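Side-chain contacts in BH2621 protein (Bacillus halodurans, PDB 2QML), which is of unknown function but has a GNAT-type acyltransferase fold and probably transfers an acyl group to an amine, perhaps in siderophore biosynthesis: residues Leu22-Val27 with Leu127-Gln132; Tyr88-Asp93 with Tyr99-His104; Gln106-Leu111 with His156-Cys161; Lys167-Pro172 with Gly176-Cys181. All blocks are in the same frame, centred on the assembly; numbering follows the deposited sequence. Where two conformers were deposited one is given.

Contact 1 of 4, residues Leu22-Val27 with Leu127-Gln132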
# COMPACT_ATOMS: atom_id res chain seq x y z
N LEU A 22 -14.34 -6.32 -1.01
CA LEU A 22 -13.18 -5.46 -1.15
C LEU A 22 -13.02 -5.16 -2.63
O LEU A 22 -12.98 -6.05 -3.46
CB LEU A 22 -11.91 -6.15 -0.68
CG LEU A 22 -11.97 -6.84 0.69
CD1 LEU A 22 -10.57 -7.36 1.02
CD2 LEU A 22 -12.53 -5.93 1.74
N SER A 23 -12.94 -3.89 -2.95
CA SER A 23 -12.71 -3.56 -4.36
C SER A 23 -11.70 -2.43 -4.52
O SER A 23 -11.64 -1.46 -3.75
CB SER A 23 -13.97 -3.24 -5.09
OG SER A 23 -14.71 -2.25 -4.48
N PHE A 24 -10.87 -2.64 -5.51
CA PHE A 24 -9.75 -1.74 -5.83
C PHE A 24 -9.84 -1.27 -7.27
O PHE A 24 -9.97 -2.08 -8.20
CB PHE A 24 -8.43 -2.47 -5.65
CG PHE A 24 -8.03 -2.71 -4.23
CD1 PHE A 24 -8.64 -3.71 -3.49
CD2 PHE A 24 -6.99 -2.02 -3.66
CE1 PHE A 24 -8.24 -3.99 -2.17
CE2 PHE A 24 -6.59 -2.27 -2.32
CZ PHE A 24 -7.23 -3.23 -1.59
N ARG A 25 -9.77 0.03 -7.47
CA ARG A 25 -9.86 0.62 -8.78
C ARG A 25 -8.75 1.62 -8.97
O ARG A 25 -8.20 2.14 -8.01
CB ARG A 25 -11.21 1.33 -8.98
CG ARG A 25 -11.51 2.50 -8.04
CD ARG A 25 -12.68 3.32 -8.49
NE ARG A 25 -12.99 4.42 -7.59
CZ ARG A 25 -12.37 5.59 -7.62
NH1 ARG A 25 -11.36 5.78 -8.42
NH2 ARG A 25 -12.72 6.56 -6.78
N HIS A 26 -8.46 1.91 -10.22
CA HIS A 26 -7.49 2.94 -10.56
C HIS A 26 -8.01 4.29 -10.14
O HIS A 26 -9.19 4.63 -10.28
CB HIS A 26 -7.16 2.97 -12.06
CG HIS A 26 -6.35 1.81 -12.53
ND1 HIS A 26 -6.18 1.52 -13.85
CD2 HIS A 26 -5.78 0.78 -11.85
CE1 HIS A 26 -5.44 0.42 -13.98
NE2 HIS A 26 -5.17 -0.04 -12.78
N VAL A 27 -7.10 5.06 -9.55
CA VAL A 27 -7.38 6.44 -9.27
C VAL A 27 -7.53 7.23 -10.62
O VAL A 27 -6.89 6.93 -11.64
CB VAL A 27 -6.27 7.03 -8.40
CG1 VAL A 27 -6.32 8.57 -8.37
CG2 VAL A 27 -6.25 6.40 -6.97
N LEU A 127 -4.83 -5.14 2.71
CA LEU A 127 -3.44 -5.35 2.37
C LEU A 127 -3.20 -6.77 1.83
O LEU A 127 -2.47 -6.91 0.83
CB LEU A 127 -2.56 -5.05 3.58
CG LEU A 127 -1.08 -5.27 3.34
CD1 LEU A 127 -0.46 -4.35 2.27
CD2 LEU A 127 -0.28 -5.15 4.74
N LEU A 128 -3.79 -7.79 2.43
CA LEU A 128 -3.61 -9.15 1.96
C LEU A 128 -4.14 -9.27 0.55
O LEU A 128 -3.50 -9.92 -0.28
CB LEU A 128 -4.29 -10.12 2.91
CG LEU A 128 -3.64 -10.29 4.29
CD1 LEU A 128 -4.55 -11.13 5.15
CD2 LEU A 128 -2.30 -10.92 4.24
N ALA A 129 -5.28 -8.64 0.26
CA ALA A 129 -5.85 -8.71 -1.11
C ALA A 129 -4.96 -8.10 -2.19
O ALA A 129 -4.69 -8.70 -3.25
CB ALA A 129 -7.29 -8.08 -1.15
N ILE A 130 -4.49 -6.88 -1.95
CA ILE A 130 -3.65 -6.20 -2.94
C ILE A 130 -2.30 -6.90 -3.06
O ILE A 130 -1.78 -6.99 -4.17
CB ILE A 130 -3.56 -4.70 -2.66
CG1 ILE A 130 -2.99 -3.99 -3.90
CG2 ILE A 130 -2.75 -4.40 -1.36
CD1 ILE A 130 -3.00 -2.45 -3.89
N MSE A 131 -1.73 -7.39 -1.95
CA MSE A 131 -0.48 -8.15 -2.03
C MSE A 131 -0.64 -9.39 -2.90
O MSE A 131 0.20 -9.68 -3.74
CB MSE A 131 0.02 -8.57 -0.66
CG MSE A 131 0.55 -7.41 0.15
SE MSE A 131 1.08 -8.00 1.93
CE MSE A 131 2.64 -9.05 1.34
N GLN A 132 -1.73 -10.12 -2.70
CA GLN A 132 -2.01 -11.29 -3.48
C GLN A 132 -2.05 -10.95 -4.98
O GLN A 132 -1.43 -11.64 -5.79
CB GLN A 132 -3.32 -11.96 -3.00
CG GLN A 132 -3.62 -13.29 -3.65
CD GLN A 132 -2.55 -14.33 -3.36
OE1 GLN A 132 -1.40 -14.26 -3.85
NE2 GLN A 132 -2.92 -15.31 -2.55
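Phe-24 and Ile-130 form the main apolar contact between strand 20-26 and helix 123-135, their side chains crossing at about a right angle. The CD2-CE2 side of the ring does the touching: Phe-24 CE2 lies 3.9 Å from Ile-130 CB. The ring approaches the isoleucine obliquely, and CE2 and its neighbour CD2 also meet the tip of the longer branch, with Phe-24 CD2 4.0 Å from Ile-130 CD1. That branch runs out toward the ring because CG1 stands anti to the backbone N (chi1 -165°) and the chain stays extended to CD1. Isoleucine suits this place through its long CG1-CD1 arm, which lies along CD2 and CE2 and lets the residue offer both CB and CD1 to one side of the ring.

A second apolar group gathers at Ala-129, one residue earlier on the helix. Its CB is 4.0 Å from Leu-22 CD1 and 4.3 Å from Phe-24 CE1, so one methyl serves two strand residues. The small side chain lets the helix settle close to larger neighbours, the short axes passing 9.7 Å apart at a crossing angle of -52°. This is the packing of a helix on one face of the central sheet of a GNAT fold: alternate residues Leu-22 and Phe-24 face the helix, while Ser-23 and Arg-25 point from the other side of the strand.

Aromatic contacts complete the surroundings. The ring of Phe-24 stacks with that of Phe-11 on the edge strand and meets Trp-85 with planes at about 60°; Phe-11 also touches Ala-129 and Ile-130.

Polar bonding between the two segments is absent, and all four touching residues are buried.

Contact 2 of 4, residues Tyr88-Asp93 with Tyr99-His104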
# COMPACT_ATOMS: atom_id res chain seq x y z
N TYR A 88 4.27 -0.14 -6.92
CA TYR A 88 5.37 0.25 -7.80
C TYR A 88 6.43 -0.83 -7.99
O TYR A 88 6.47 -1.80 -7.25
CB TYR A 88 6.02 1.55 -7.26
CG TYR A 88 6.66 1.41 -5.88
CD1 TYR A 88 7.98 1.05 -5.77
CD2 TYR A 88 5.94 1.67 -4.70
CE1 TYR A 88 8.58 0.90 -4.51
CE2 TYR A 88 6.56 1.51 -3.44
CZ TYR A 88 7.87 1.15 -3.38
OH TYR A 88 8.52 1.00 -2.16
N TRP A 89 7.21 -0.66 -9.07
CA TRP A 89 8.38 -1.47 -9.36
C TRP A 89 9.57 -0.89 -8.63
O TRP A 89 9.89 0.31 -8.75
CB TRP A 89 8.70 -1.51 -10.85
CG TRP A 89 7.62 -2.15 -11.68
CD1 TRP A 89 6.73 -1.51 -12.52
CD2 TRP A 89 7.30 -3.55 -11.76
NE1 TRP A 89 5.92 -2.43 -13.13
CE2 TRP A 89 6.24 -3.68 -12.68
CE3 TRP A 89 7.83 -4.71 -11.18
CZ2 TRP A 89 5.68 -4.91 -12.99
CZ3 TRP A 89 7.29 -5.92 -11.50
CH2 TRP A 89 6.22 -6.02 -12.41
N VAL A 90 10.24 -1.74 -7.86
CA VAL A 90 11.41 -1.29 -7.11
C VAL A 90 12.46 -0.71 -8.05
O VAL A 90 13.04 0.34 -7.74
CB VAL A 90 12.03 -2.42 -6.26
CG1 VAL A 90 13.46 -2.01 -5.74
CG2 VAL A 90 11.12 -2.77 -5.09
N LYS A 91 12.69 -1.36 -9.21
CA LYS A 91 13.77 -0.97 -10.11
C LYS A 91 13.75 0.50 -10.48
O LYS A 91 14.79 1.11 -10.64
CB LYS A 91 13.75 -1.85 -11.37
CG LYS A 91 14.94 -1.64 -12.32
CD LYS A 91 14.73 -2.47 -13.60
CE LYS A 91 15.88 -2.27 -14.59
NZ LYS A 91 15.64 -3.13 -15.78
N GLU A 92 12.56 1.07 -10.59
CA GLU A 92 12.44 2.47 -10.97
C GLU A 92 12.14 3.41 -9.80
O GLU A 92 11.79 4.56 -10.00
CB GLU A 92 11.37 2.60 -12.10
CG GLU A 92 11.75 1.93 -13.44
CD GLU A 92 11.32 0.44 -13.52
N ASP A 93 12.32 2.91 -8.57
CA ASP A 93 11.99 3.64 -7.40
C ASP A 93 13.26 3.98 -6.59
O ASP A 93 14.28 3.29 -6.72
CB ASP A 93 11.10 2.77 -6.52
CG ASP A 93 10.43 3.57 -5.45
OD1 ASP A 93 9.42 4.23 -5.80
OD2 ASP A 93 10.88 3.52 -4.27
N TYR A 99 19.12 -1.58 -1.25
CA TYR A 99 19.30 -2.99 -1.05
C TYR A 99 19.50 -3.63 -2.44
O TYR A 99 19.19 -3.00 -3.45
CB TYR A 99 18.10 -3.59 -0.27
CG TYR A 99 16.91 -3.90 -1.12
CD1 TYR A 99 16.01 -2.91 -1.48
CD2 TYR A 99 16.64 -5.22 -1.54
CE1 TYR A 99 14.87 -3.24 -2.32
CE2 TYR A 99 15.58 -5.54 -2.34
CZ TYR A 99 14.69 -4.55 -2.73
OH TYR A 99 13.58 -4.88 -3.54
N PRO A 100 20.06 -4.85 -2.51
CA PRO A 100 20.33 -5.56 -3.78
C PRO A 100 19.05 -6.17 -4.35
O PRO A 100 18.81 -7.36 -4.28
CB PRO A 100 21.37 -6.60 -3.39
CG PRO A 100 21.09 -6.90 -1.99
CD PRO A 100 20.57 -5.64 -1.36
N PHE A 101 18.21 -5.29 -4.87
CA PHE A 101 16.91 -5.66 -5.41
C PHE A 101 17.06 -6.59 -6.61
O PHE A 101 18.06 -6.56 -7.33
CB PHE A 101 16.15 -4.38 -5.83
CG PHE A 101 16.74 -3.69 -7.04
CD1 PHE A 101 17.78 -2.79 -6.93
CD2 PHE A 101 16.25 -3.98 -8.30
CE1 PHE A 101 18.31 -2.17 -8.06
CE2 PHE A 101 16.78 -3.38 -9.43
CZ PHE A 101 17.81 -2.48 -9.31
N GLU A 102 16.03 -7.40 -6.80
CA GLU A 102 15.90 -8.23 -7.99
C GLU A 102 14.97 -7.47 -8.95
O GLU A 102 14.12 -6.69 -8.55
CB GLU A 102 15.38 -9.62 -7.65
CG GLU A 102 16.32 -10.42 -6.72
N GLU A 103 15.19 -7.71 -10.23
CA GLU A 103 14.53 -7.03 -11.34
C GLU A 103 13.03 -6.81 -11.21
O GLU A 103 12.53 -5.74 -11.55
CB GLU A 103 14.81 -7.88 -12.60
CG GLU A 103 14.23 -7.40 -13.92
CD GLU A 103 15.04 -6.30 -14.59
OE1 GLU A 103 16.09 -5.88 -14.03
OE2 GLU A 103 14.61 -5.88 -15.69
N HIS A 104 12.32 -7.80 -10.71
CA HIS A 104 10.85 -7.75 -10.62
C HIS A 104 10.31 -7.52 -9.23
O HIS A 104 9.14 -7.69 -8.98
CB HIS A 104 10.25 -9.02 -11.21
CG HIS A 104 10.56 -9.17 -12.66
ND1 HIS A 104 11.63 -9.91 -13.11
CD2 HIS A 104 9.99 -8.60 -13.74
CE1 HIS A 104 11.68 -9.83 -14.43
NE2 HIS A 104 10.70 -9.04 -14.83
O HOH W 1 11.38 -3.84 -9.89
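Glu-103 OE2 receives the ammonium group of Lys-91 in a salt bridge, with Lys-91 NZ 2.9 Å away. The nitrogen comes to the syn side of OE2 but sits 27° out of the carboxylate plane, and its second bond, to Glu-103 OE1 at 3.3 Å, is weak. The two chains reach each other by different routes: the lysine is extended throughout, whereas the glutamate bends at chi2 (81°) to bring its carboxylate back toward Lys-91.

Water 1 joins the backbones of the same two residues. It accepts from Lys-91 N at 2.9 Å and donates to Glu-103 O.

Nearer the backbone, the aliphatic part of Lys-91 passes the ring of Phe-101, its CG 3.8 Å from Phe-101 CE2. Val-90 is the buried neighbour and packs against two aromatic residues, CG1 touching both. This methyl is 3.6 Å from Phe-101 CB and also meets Tyr-99 CE1 obliquely, while Val-90 CG2 lies 3.6 Å from Tyr-99 OH. That hydroxyl has its polar partner in Asp-105, whose OD2 takes part in bonds with both Tyr-99 OH and Glu-102 N. At the other end Trp-89 brings its six-membered ring edge-on to the backbone of His-104: CZ3 is 3.6 Å from His-104 O, which lies in the ring plane and is hydrogen-bonded by Thr-140.

The segments thus close the loop between strands 80-89 and 106-112 on themselves. Both charged residues are exposed, so the salt bridge is probably weakened by solvent screening, and the buried valine with its aromatic partners supplies the apolar part of the closure.

Contact 3 of 4, residues Gln106-Leu111 with His156-Cys161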
# COMPACT_ATOMS: atom_id res chain seq x y z
N GLN A 106 8.68 -5.64 -6.21
CA GLN A 106 7.69 -4.61 -6.16
C GLN A 106 7.65 -4.01 -4.76
O GLN A 106 8.18 -4.57 -3.79
CB GLN A 106 6.29 -5.16 -6.54
CG GLN A 106 6.16 -5.73 -7.94
CD GLN A 106 4.77 -6.22 -8.16
OE1 GLN A 106 3.84 -5.60 -7.71
NE2 GLN A 106 4.61 -7.32 -8.85
N GLY A 107 7.02 -2.85 -4.67
CA GLY A 107 6.78 -2.15 -3.43
C GLY A 107 5.38 -1.65 -3.27
O GLY A 107 4.59 -1.68 -4.22
N ILE A 108 5.04 -1.24 -2.05
CA ILE A 108 3.72 -0.77 -1.73
C ILE A 108 3.73 0.41 -0.77
O ILE A 108 4.54 0.43 0.20
CB ILE A 108 2.82 -1.90 -1.18
CG1 ILE A 108 1.33 -1.47 -1.16
CG2 ILE A 108 3.35 -2.47 0.17
CD1 ILE A 108 0.71 -1.26 -2.58
N HIS A 109 2.95 1.42 -1.09
CA HIS A 109 2.67 2.52 -0.18
C HIS A 109 1.16 2.49 0.06
O HIS A 109 0.40 2.14 -0.86
CB HIS A 109 3.05 3.89 -0.70
CG HIS A 109 4.49 4.04 -1.07
ND1 HIS A 109 5.50 4.00 -0.12
CD2 HIS A 109 5.07 4.41 -2.22
CE1 HIS A 109 6.66 4.25 -0.72
NE2 HIS A 109 6.43 4.43 -2.01
N LEU A 110 0.71 2.85 1.26
CA LEU A 110 -0.73 2.82 1.56
C LEU A 110 -1.13 3.75 2.68
O LEU A 110 -0.31 4.20 3.47
CB LEU A 110 -1.12 1.38 1.96
CG LEU A 110 -0.55 0.79 3.26
CD1 LEU A 110 -1.48 1.14 4.48
CD2 LEU A 110 -0.31 -0.71 3.25
N LEU A 111 -2.43 4.05 2.72
CA LEU A 111 -3.05 4.81 3.80
C LEU A 111 -4.54 4.49 3.83
O LEU A 111 -5.13 4.20 2.76
CB LEU A 111 -2.83 6.32 3.62
CG LEU A 111 -3.53 7.07 2.48
CD1 LEU A 111 -4.98 7.55 2.79
CD2 LEU A 111 -2.69 8.27 2.06
N HIS A 156 3.97 -3.35 12.67
CA HIS A 156 3.29 -4.56 13.20
C HIS A 156 2.40 -5.25 12.16
O HIS A 156 2.46 -6.48 12.00
CB HIS A 156 2.49 -4.17 14.44
CG HIS A 156 1.64 -5.28 14.98
ND1 HIS A 156 2.16 -6.35 15.68
CD2 HIS A 156 0.32 -5.54 14.83
CE1 HIS A 156 1.19 -7.19 15.98
NE2 HIS A 156 0.06 -6.72 15.49
N VAL A 157 1.57 -4.48 11.48
CA VAL A 157 0.67 -5.00 10.46
C VAL A 157 1.50 -5.72 9.37
O VAL A 157 1.21 -6.85 8.98
CB VAL A 157 -0.19 -3.86 9.84
CG1 VAL A 157 -0.90 -4.31 8.53
CG2 VAL A 157 -1.23 -3.29 10.81
N PHE A 158 2.54 -5.04 8.88
CA PHE A 158 3.41 -5.62 7.86
C PHE A 158 4.01 -6.94 8.38
O PHE A 158 3.98 -7.95 7.68
CB PHE A 158 4.51 -4.66 7.38
CG PHE A 158 4.05 -3.57 6.44
CD1 PHE A 158 3.36 -3.89 5.29
CD2 PHE A 158 4.35 -2.22 6.66
CE1 PHE A 158 2.98 -2.90 4.40
CE2 PHE A 158 3.98 -1.24 5.77
CZ PHE A 158 3.26 -1.56 4.66
N LYS A 159 4.54 -6.97 9.60
CA LYS A 159 5.08 -8.22 10.13
C LYS A 159 4.03 -9.34 10.14
O LYS A 159 4.32 -10.47 9.78
CB LYS A 159 5.62 -8.02 11.55
CG LYS A 159 6.93 -7.29 11.61
CD LYS A 159 7.39 -7.13 13.07
CE LYS A 159 8.63 -6.25 13.14
NZ LYS A 159 8.97 -5.90 14.54
N LYS A 160 2.80 -9.01 10.55
CA LYS A 160 1.72 -9.98 10.62
C LYS A 160 1.39 -10.53 9.25
O LYS A 160 0.92 -11.67 9.15
CB LYS A 160 0.49 -9.35 11.28
CG LYS A 160 0.58 -9.28 12.81
CD LYS A 160 -0.28 -10.33 13.56
CE LYS A 160 -1.80 -10.03 13.34
NZ LYS A 160 -2.78 -10.59 14.33
N CYS A 161 1.63 -9.75 8.20
CA CYS A 161 1.41 -10.19 6.82
C CYS A 161 2.59 -10.87 6.15
O CYS A 161 2.51 -11.18 4.97
CB CYS A 161 0.93 -9.03 5.96
SG CYS A 161 -0.64 -8.42 6.60
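Phe-158 reaches from helix 152-160 toward strand 106-112, and Leu-110 comes from the opposite direction to meet it. The leucine touches with a single branch: its CD2 is 3.9 Å from Phe-158 CZ and 4.1 Å from Phe-158 CE1. The methyl thus comes to the far end of the ring, at an oblique angle to its plane.

Ile-108, two residues back and on the same side of the strand, is a more distant partner. Its shorter branch makes the approach, with CG2 4.3 Å from Phe-158 CE1, also obliquely, while the longer branch leads away. A long, flat aromatic side chain suits the helix here, because the nearest CA atoms, those of Ile-108 and Phe-158, are 10.8 Å apart and the phenylalanine side chain spans about half of that separation.

No hydrogen bond joins the segments; the contact is apolar. Around it, Phe-163 meets the Phe-158 ring edge-to-face and Met-179 of strand 175-182 packs on the Phe-158 side chain at CB, while Leu-110 rests on Trp-85 and Ile-123. Glycerol, probably from the crystallisation liquor, lies close to Phe-158, and glycerol hydroxyls bond to Leu-110 N and His-109 ND1, which may mark a pocket at this point.

Helix-on-sheet packing of this kind, with one helix phenylalanine laid against aliphatic side chains of the strand, belongs to the alpha/beta core of the GNAT acyltransferase domain.

Contact 4 of 4, residues Lys167-Pro172 with Gly176-Cys181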
# COMPACT_ATOMS: atom_id res chain seq x y z
N LYS A 167 16.46 -3.34 7.72
CA LYS A 167 17.29 -2.28 8.24
C LYS A 167 16.62 -0.95 8.01
O LYS A 167 15.71 -0.83 7.20
CB LYS A 167 18.65 -2.27 7.50
CG LYS A 167 18.54 -1.89 6.01
CD LYS A 167 19.82 -2.12 5.25
CE LYS A 167 19.65 -1.74 3.82
NZ LYS A 167 20.90 -1.87 3.03
N GLU A 168 17.09 0.05 8.73
CA GLU A 168 16.64 1.38 8.49
C GLU A 168 17.20 1.87 7.14
O GLU A 168 18.27 1.50 6.69
CB GLU A 168 17.05 2.35 9.60
CG GLU A 168 16.35 2.13 10.94
CD GLU A 168 16.75 3.10 12.03
OE1 GLU A 168 17.69 3.87 11.86
OE2 GLU A 168 16.10 3.05 13.11
N VAL A 169 16.42 2.74 6.52
CA VAL A 169 16.81 3.42 5.29
C VAL A 169 16.61 4.94 5.47
O VAL A 169 15.52 5.40 5.82
CB VAL A 169 16.04 2.87 4.07
CG1 VAL A 169 16.46 1.43 3.76
CG2 VAL A 169 14.51 2.90 4.28
N GLU A 170 17.71 5.65 5.30
CA GLU A 170 17.76 7.10 5.37
C GLU A 170 17.29 7.67 4.05
O GLU A 170 18.08 7.83 3.14
CB GLU A 170 19.19 7.57 5.65
CG GLU A 170 19.59 7.40 7.04
CD GLU A 170 19.48 8.72 7.79
OE1 GLU A 170 18.52 9.48 7.59
OE2 GLU A 170 20.39 9.00 8.54
N LEU A 171 15.99 7.90 3.93
CA LEU A 171 15.37 8.39 2.72
C LEU A 171 15.29 9.91 2.83
O LEU A 171 15.46 10.47 3.90
CB LEU A 171 13.99 7.76 2.57
CG LEU A 171 13.97 6.26 2.26
CD1 LEU A 171 12.60 5.70 2.64
CD2 LEU A 171 14.36 5.98 0.82
N PRO A 172 15.05 10.61 1.70
CA PRO A 172 14.96 12.09 1.77
C PRO A 172 13.88 12.58 2.75
O PRO A 172 14.11 13.55 3.44
CB PRO A 172 14.65 12.48 0.32
CG PRO A 172 15.11 11.38 -0.51
CD PRO A 172 14.96 10.12 0.32
N GLY A 176 13.01 5.30 7.17
CA GLY A 176 12.10 4.19 7.03
C GLY A 176 12.71 2.92 7.58
O GLY A 176 13.91 2.89 7.88
N LEU A 177 11.86 1.91 7.76
CA LEU A 177 12.29 0.57 8.11
C LEU A 177 12.03 -0.25 6.85
O LEU A 177 10.87 -0.47 6.48
CB LEU A 177 11.56 -0.00 9.33
CG LEU A 177 11.98 -1.42 9.74
CD1 LEU A 177 13.43 -1.50 10.22
CD2 LEU A 177 10.99 -1.95 10.79
N LEU A 178 13.09 -0.62 6.15
CA LEU A 178 12.95 -1.48 4.98
C LEU A 178 12.52 -2.88 5.45
O LEU A 178 13.16 -3.46 6.35
CB LEU A 178 14.22 -1.51 4.16
CG LEU A 178 14.29 -2.43 2.93
CD1 LEU A 178 13.22 -2.07 1.87
CD2 LEU A 178 15.73 -2.48 2.30
N MSE A 179 11.45 -3.40 4.86
CA MSE A 179 10.88 -4.71 5.18
C MSE A 179 10.64 -5.44 3.87
O MSE A 179 10.26 -4.79 2.87
CB MSE A 179 9.58 -4.56 5.93
CG MSE A 179 9.72 -3.70 7.13
SE MSE A 179 8.03 -3.47 8.08
CE MSE A 179 7.91 -5.17 9.02
N LYS A 180 10.89 -6.74 3.85
CA LYS A 180 10.70 -7.57 2.67
C LYS A 180 9.75 -8.71 2.94
O LYS A 180 9.85 -9.38 3.96
CB LYS A 180 12.01 -8.16 2.15
CG LYS A 180 13.08 -7.11 1.85
CD LYS A 180 14.21 -7.59 0.89
CE LYS A 180 14.99 -8.77 1.33
NZ LYS A 180 16.04 -9.06 0.27
N CYS A 181 8.83 -8.94 2.01
CA CYS A 181 7.89 -10.05 2.08
C CYS A 181 8.14 -10.97 0.88
O CYS A 181 8.00 -10.53 -0.25
CB CYS A 181 6.49 -9.52 2.06
SG CYS A 181 5.28 -10.84 2.35
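Strands 164-170 and 175-182 run antiparallel with a marked twist, their short axes at 127° and 4.4 Å apart, and are joined by the hydrogen-bonded pair of Val-169 with Gly-176 and the non-hydrogen-bonded pair of Glu-168 with Leu-177.

Val-169 and Leu-178 share one face of the sheet. Val-169 CG1 lies 3.7 Å from Leu-178 CB, the two chains meeting at a slant, and the other methyl, CG2, sits over the peptide of Gly-176, 3.6 Å from Gly-176 O. The absence of a side chain on Gly-176 leaves room for that methyl and for nearby Leu-171. Leu-178 continues inward to Val-144 of the next strand. Lys-167 starts from this face too, but its NZ bonds to Tyr-98 O.

The opposite face carries Leu-177 and Glu-168. With CG anti to its backbone N (chi1 -180°), Leu-177 turns CD1 back toward the partner strand, 3.8 Å from Lys-167 O, and it also packs on Ile-155 of helix 152-160. Glu-168 makes a salt bridge with Arg-149. Apolar valine and leucine thus suit the buried positions, while Lys-167 and Glu-168 carry their charges on the exposed edge strand.

Backbone bonds tie these side chains together. Val-169 N gives to Gly-176 O at 2.9 Å in a fairly straight bond (165° at the hydrogen), Gly-176 N gives to Val-169 O in return, and Leu-178 N donates to Lys-167 O at 2.8 Å.

This is a beta hairpin whose first strand forms one edge of the central sheet, the C-terminal hairpin of a GNAT-like fold.

Overall arrangement
All four contacts meet the same mixed sheet. Contacts 1 and 3 lie 12 Å apart between centres and share apolar packing: Leu-127 CD1 is 3.8 Å from Leu-110 CD2, and Leu-127 and Leu-128 both reach Cys-161. Contact 3 leads on to contact 4, also 12 Å between centres, where Phe-158 and Lys-159 pack on Met-179. Contact 2 joins contact 3 through adjoining strands, Tyr-88 pairing with Gly-107, and meets contact 4 where Tyr-99 CB lies 3.7 Å from Leu-178 CD2. Contacts 1 and 4 are about 23 Å apart between centres, although Met-131 of contact 1 packs near Cys-181 of contact 4. Bound glycerol lies about 3 Å from the side chains of Trp-89 in contact 2 and Phe-158 in contact 3.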